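Local coordinates for protein glucokinase (Enterococcus faecalis, PDB 2QM1) that probably phosphorylates glucose with ATP, as a glucokinase of the ROK family, and carries bound zinc and magnesium ions, at residues V190-A200 and V242-L250. Sequence-based numbering, arbitrary orientation.
Sequences VSSATGVVRVA and VVDRVCFYL
Val246 pushes into the bend where helix 188-191 gives way to helix 193-203, meeting Val190 and Val196, and its side chain can be followed outward atom by atom. Val246 CB lies 4.2 Å from Val190 O. A chi1 of 164° sends Val246 CG1 anti to the backbone N, 4.0 Å from Val190 O, and so sets Val246 CG2 beside that N and against the same oxygen. Val246 CG2 does most of the touching: it stands 3.4 Å from Val190 O and 3.9 Å from Val196 CG2, where the side chains of Val246 and Val196 cross at about a right angle. A short, branched, apolar residue suits this place, since one methyl can serve both the bend and the next helix. Farther along, CG1 and CG2 of Val242 straddle the methyl of Ala200, each 3.7 Å from Ala200 CB, and the small alanine lets the backbones draw together here. Val199 CG1 rests on the aliphatic part of Arg245, 3.8 Å from Arg245 CG; the arginine thus lends methylene to the buried seam. In this ROK-family protein, of the actin-like ATPase clan, the seam joins the helices that follow the zinc site to the long helix 237-261; the axes of segments 193-200 and 242-250 approach to 9.6 Å, at 124° between their N-to-C directions. At the other end Val190, four residues past the zinc ligand Cys186, sets its CG2 3.6 Å from Tyr249 CD2; the branched valine presents CB and both methyls obliquely to the CD2-CE2 side of the broad apolar ring, while Phe248 CD2 lies over one ring face, offset toward the rim. Ser191 turns its CB toward Leu250 CD2; its hydroxyl is hydrogen-bonded to Leu187 O, so a polar residue is tolerated against leucine, and Leu142 of strand 137-142 touches both side chains.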
ATOM      1  N   VAL B 190      -5.769  10.462  16.794  1.00 40.20           N
ATOM      2  CA  VAL B 190      -6.024  11.884  16.515  1.00 39.60           C
ATOM      3  C   VAL B 190      -7.284  12.102  15.653  1.00 38.25           C
ATOM      4  O   VAL B 190      -7.716  13.251  15.421  1.00 38.01           O
ATOM      5  CB  VAL B 190      -4.712  12.611  15.966  1.00 38.78           C
ATOM      6  CG1 VAL B 190      -3.574  12.592  17.031  1.00 41.28           C
ATOM      7  CG2 VAL B 190      -4.195  11.921  14.783  1.00 41.17           C
ATOM      8  N   SER B 191      -7.875  11.006  15.184  1.00 39.58           N
ATOM      9  CA  SER B 191      -8.954  11.065  14.173  1.00 39.95           C
ATOM     10  C   SER B 191     -10.188  10.171  14.452  1.00 41.29           C
ATOM     11  O   SER B 191     -11.178  10.227  13.724  1.00 40.75           O
ATOM     12  CB  SER B 191      -8.395  10.826  12.742  1.00 40.75           C
ATOM     13  OG  SER B 191      -8.012   9.454  12.516  1.00 42.50           O
ATOM     14  N   SER B 192     -10.166   9.352  15.497  1.00 42.08           N
ATOM     15  CA  SER B 192     -11.407   8.630  15.826  1.00 44.02           C
ATOM     16  C   SER B 192     -12.301   9.659  16.545  1.00 44.63           C
ATOM     17  O   SER B 192     -11.826  10.747  16.875  1.00 45.50           O
ATOM     18  CB  SER B 192     -11.144   7.492  16.771  1.00 43.29           C
ATOM     19  OG  SER B 192     -10.577   7.993  17.972  1.00 42.61           O
ATOM     20  N   ALA B 193     -13.546   9.296  16.832  1.00 45.61           N
ATOM     21  CA  ALA B 193     -14.478  10.157  17.617  1.00 47.40           C
ATOM     22  C   ALA B 193     -13.825  10.712  18.871  1.00 48.08           C
ATOM     23  O   ALA B 193     -13.900  11.904  19.171  1.00 48.22           O
ATOM     24  CB  ALA B 193     -15.715   9.376  17.999  1.00 48.00           C
ATOM     25  N   THR B 194     -13.152   9.804  19.569  1.00 47.89           N
ATOM     26  CA  THR B 194     -12.384  10.059  20.752  1.00 47.99           C
ATOM     27  C   THR B 194     -11.044  10.793  20.502  1.00 46.76           C
ATOM     28  O   THR B 194     -10.598  11.562  21.328  1.00 46.07           O
ATOM     29  CB  THR B 194     -12.147   8.665  21.431  1.00 48.60           C
ATOM     30  OG1 THR B 194     -13.084   8.475  22.503  1.00 51.52           O
ATOM     31  CG2 THR B 194     -10.723   8.468  21.914  1.00 48.69           C
ATOM     32  N   GLY B 195     -10.401  10.523  19.375  1.00 45.87           N
ATOM     33  CA  GLY B 195      -9.137  11.177  19.030  1.00 45.86           C
ATOM     34  C   GLY B 195      -9.280  12.665  18.784  1.00 44.19           C
ATOM     35  O   GLY B 195      -8.434  13.437  19.168  1.00 45.88           O
ATOM     36  N   VAL B 196     -10.360  13.068  18.146  1.00 44.65           N
ATOM     37  CA  VAL B 196     -10.618  14.481  17.860  1.00 43.18           C
ATOM     38  C   VAL B 196     -10.752  15.314  19.150  1.00 43.42           C
ATOM     39  O   VAL B 196     -10.189  16.402  19.271  1.00 42.59           O
ATOM     40  CB  VAL B 196     -11.868  14.655  16.999  1.00 43.36           C
ATOM     41  CG1 VAL B 196     -12.272  16.179  16.901  1.00 44.39           C
ATOM     42  CG2 VAL B 196     -11.689  14.049  15.600  1.00 42.83           C
ATOM     43  N   VAL B 197     -11.503  14.768  20.105  1.00 43.07           N
ATOM     44  CA  VAL B 197     -11.642  15.296  21.449  1.00 41.74           C
ATOM     45  C   VAL B 197     -10.274  15.346  22.102  1.00 41.43           C
ATOM     46  O   VAL B 197      -9.884  16.361  22.678  1.00 41.41           O
ATOM     47  CB  VAL B 197     -12.630  14.382  22.270  1.00 41.84           C
ATOM     48  CG1 VAL B 197     -12.507  14.590  23.861  1.00 41.95           C
ATOM     49  CG2 VAL B 197     -14.054  14.566  21.776  1.00 40.67           C
ATOM     50  N   ARG B 198      -9.514  14.265  22.018  1.00 41.20           N
ATOM     51  CA  ARG B 198      -8.196  14.297  22.627  1.00 42.60           C
ATOM     52  C   ARG B 198      -7.341  15.399  21.997  1.00 41.52           C
ATOM     53  O   ARG B 198      -6.655  16.111  22.696  1.00 43.51           O
ATOM     54  CB  ARG B 198      -7.524  12.933  22.525  1.00 43.13           C
ATOM     55  CG  ARG B 198      -6.311  12.740  23.397  1.00 49.08           C
ATOM     56  CD  ARG B 198      -6.101  11.226  23.606  1.00 53.73           C
ATOM     57  NE  ARG B 198      -6.442  10.534  22.378  1.00 56.27           N
ATOM     58  CZ  ARG B 198      -7.240   9.470  22.257  1.00 57.94           C
ATOM     59  NH1 ARG B 198      -7.798   8.860  23.305  1.00 55.66           N
ATOM     60  NH2 ARG B 198      -7.453   8.997  21.042  1.00 57.33           N
ATOM     61  N   VAL B 199      -7.413  15.581  20.687  1.00 40.94           N
ATOM     62  CA  VAL B 199      -6.614  16.629  20.047  1.00 40.51           C
ATOM     63  C   VAL B 199      -7.113  17.982  20.566  1.00 41.09           C
ATOM     64  O   VAL B 199      -6.347  18.928  20.721  1.00 41.05           O
ATOM     65  CB  VAL B 199      -6.755  16.591  18.498  1.00 39.36           C
ATOM     66  CG1 VAL B 199      -6.389  17.929  17.873  1.00 37.93           C
ATOM     67  CG2 VAL B 199      -5.909  15.431  17.883  1.00 38.33           C
ATOM     68  N   ALA B 200      -8.426  18.087  20.772  1.00 41.30           N
ATOM     69  CA  ALA B 200      -8.981  19.359  21.213  1.00 42.14           C
ATOM     70  C   ALA B 200      -8.607  19.623  22.699  1.00 42.43           C
ATOM     71  O   ALA B 200      -8.238  20.746  23.051  1.00 42.75           O
ATOM     72  CB  ALA B 200     -10.510  19.398  20.959  1.00 40.63           C
ATOM     73  N   VAL B 242      -8.710  22.949  15.804  1.00 44.67           N
ATOM     74  CA  VAL B 242      -8.811  21.474  16.012  1.00 44.27           C
ATOM     75  C   VAL B 242      -8.982  20.701  14.712  1.00 44.32           C
ATOM     76  O   VAL B 242      -8.200  19.805  14.430  1.00 43.78           O
ATOM     77  CB  VAL B 242      -9.948  21.077  17.008  1.00 44.47           C
ATOM     78  CG1 VAL B 242      -9.962  19.557  17.259  1.00 43.08           C
ATOM     79  CG2 VAL B 242      -9.808  21.845  18.327  1.00 43.36           C
ATOM     80  N   VAL B 243     -10.005  21.055  13.929  1.00 44.67           N
ATOM     81  CA  VAL B 243     -10.170  20.566  12.547  1.00 45.03           C
ATOM     82  C   VAL B 243      -8.870  20.636  11.720  1.00 44.72           C
ATOM     83  O   VAL B 243      -8.487  19.668  11.120  1.00 45.59           O
ATOM     84  CB  VAL B 243     -11.319  21.328  11.815  1.00 44.19           C
ATOM     85  CG1 VAL B 243     -11.246  21.163  10.339  1.00 46.10           C
ATOM     86  CG2 VAL B 243     -12.685  20.893  12.315  1.00 44.74           C
ATOM     87  N   ASP B 244      -8.220  21.787  11.708  1.00 45.05           N
ATOM     88  CA  ASP B 244      -6.914  22.015  11.066  1.00 45.39           C
ATOM     89  C   ASP B 244      -5.839  21.006  11.473  1.00 44.60           C
ATOM     90  O   ASP B 244      -5.145  20.425  10.636  1.00 43.64           O
ATOM     91  CB  ASP B 244      -6.444  23.402  11.462  1.00 45.74           C
ATOM     92  CG  ASP B 244      -5.993  24.213  10.303  1.00 50.46           C
ATOM     93  OD1 ASP B 244      -5.223  23.689   9.462  1.00 55.05           O
ATOM     94  OD2 ASP B 244      -6.415  25.400  10.228  1.00 57.00           O
ATOM     95  N   ARG B 245      -5.718  20.785  12.775  1.00 43.36           N
ATOM     96  CA  ARG B 245      -4.786  19.804  13.261  1.00 41.88           C
ATOM     97  C   ARG B 245      -5.200  18.406  12.799  1.00 40.27           C
ATOM     98  O   ARG B 245      -4.356  17.615  12.376  1.00 36.96           O
ATOM     99  CB  ARG B 245      -4.710  19.863  14.791  1.00 42.31           C
ATOM    100  CG  ARG B 245      -3.715  18.876  15.388  1.00 46.29           C
ATOM    101  CD  ARG B 245      -2.277  19.095  14.800  1.00 55.35           C
ATOM    102  NE  ARG B 245      -1.457  19.748  15.807  1.00 61.86           N
ATOM    103  CZ  ARG B 245      -1.181  21.031  15.840  1.00 62.64           C
ATOM    104  NH1 ARG B 245      -0.466  21.509  16.844  1.00 67.98           N
ATOM    105  NH2 ARG B 245      -1.609  21.826  14.877  1.00 66.90           N
ATOM    106  N   VAL B 246      -6.505  18.110  12.891  1.00 39.79           N
ATOM    107  CA  VAL B 246      -7.004  16.768  12.583  1.00 39.90           C
ATOM    108  C   VAL B 246      -6.767  16.427  11.101  1.00 40.11           C
ATOM    109  O   VAL B 246      -6.355  15.294  10.764  1.00 40.10           O
ATOM    110  CB  VAL B 246      -8.523  16.537  13.006  1.00 39.54           C
ATOM    111  CG1 VAL B 246      -9.069  15.324  12.325  1.00 41.01           C
ATOM    112  CG2 VAL B 246      -8.691  16.338  14.555  1.00 38.28           C
ATOM    113  N   CYS B 247      -7.026  17.393  10.223  1.00 39.61           N
ATOM    114  CA  CYS B 247      -6.975  17.144   8.771  1.00 39.89           C
ATOM    115  C   CYS B 247      -5.554  17.136   8.245  1.00 40.03           C
ATOM    116  O   CYS B 247      -5.290  16.479   7.239  1.00 40.13           O
ATOM    117  CB  CYS B 247      -7.848  18.159   8.026  1.00 39.10           C
ATOM    118  SG  CYS B 247      -9.638  17.891   8.467  1.00 41.49           S
ATOM    119  N   PHE B 248      -4.658  17.849   8.949  1.00 40.10           N
ATOM    120  CA  PHE B 248      -3.180  17.724   8.770  1.00 41.16           C
ATOM    121  C   PHE B 248      -2.783  16.235   8.831  1.00 40.84           C
ATOM    122  O   PHE B 248      -2.181  15.679   7.904  1.00 40.86           O
ATOM    123  CB  PHE B 248      -2.422  18.590   9.813  1.00 39.99           C
ATOM    124  CG  PHE B 248      -0.924  18.389   9.816  1.00 40.76           C
ATOM    125  CD1 PHE B 248      -0.104  19.154   8.991  1.00 40.73           C
ATOM    126  CD2 PHE B 248      -0.342  17.395  10.622  1.00 41.53           C
ATOM    127  CE1 PHE B 248       1.264  18.947   8.974  1.00 42.34           C
ATOM    128  CE2 PHE B 248       1.004  17.173  10.605  1.00 40.78           C
ATOM    129  CZ  PHE B 248       1.823  17.967   9.772  1.00 44.04           C
ATOM    130  N   TYR B 249      -3.172  15.582   9.910  1.00 40.87           N
ATOM    131  CA  TYR B 249      -2.757  14.198  10.139  1.00 40.25           C
ATOM    132  C   TYR B 249      -3.449  13.264   9.156  1.00 40.04           C
ATOM    133  O   TYR B 249      -2.830  12.346   8.666  1.00 39.58           O
ATOM    134  CB  TYR B 249      -3.104  13.755  11.566  1.00 40.26           C
ATOM    135  CG  TYR B 249      -2.238  14.371  12.660  1.00 41.70           C
ATOM    136  CD1 TYR B 249      -0.852  14.262  12.623  1.00 40.47           C
ATOM    137  CD2 TYR B 249      -2.821  15.039  13.737  1.00 41.63           C
ATOM    138  CE1 TYR B 249      -0.045  14.813  13.638  1.00 42.45           C
ATOM    139  CE2 TYR B 249      -2.022  15.587  14.774  1.00 43.93           C
ATOM    140  CZ  TYR B 249      -0.645  15.459  14.708  1.00 43.73           C
ATOM    141  OH  TYR B 249       0.140  15.998  15.700  1.00 45.88           O
ATOM    142  N   LEU B 250      -4.741  13.483   8.904  1.00 39.06           N
ATOM    143  CA  LEU B 250      -5.414  12.702   7.868  1.00 39.71           C
ATOM    144  C   LEU B 250      -4.796  12.981   6.533  1.00 38.68           C
ATOM    145  O   LEU B 250      -4.686  12.069   5.749  1.00 38.46           O
ATOM    146  CB  LEU B 250      -6.924  12.954   7.797  1.00 39.17           C
ATOM    147  CG  LEU B 250      -7.758  12.428   8.972  1.00 39.81           C
ATOM    148  CD1 LEU B 250      -8.939  13.365   9.155  1.00 37.77           C
ATOM    149  CD2 LEU B 250      -8.229  10.998   8.671  1.00 43.72           C
TER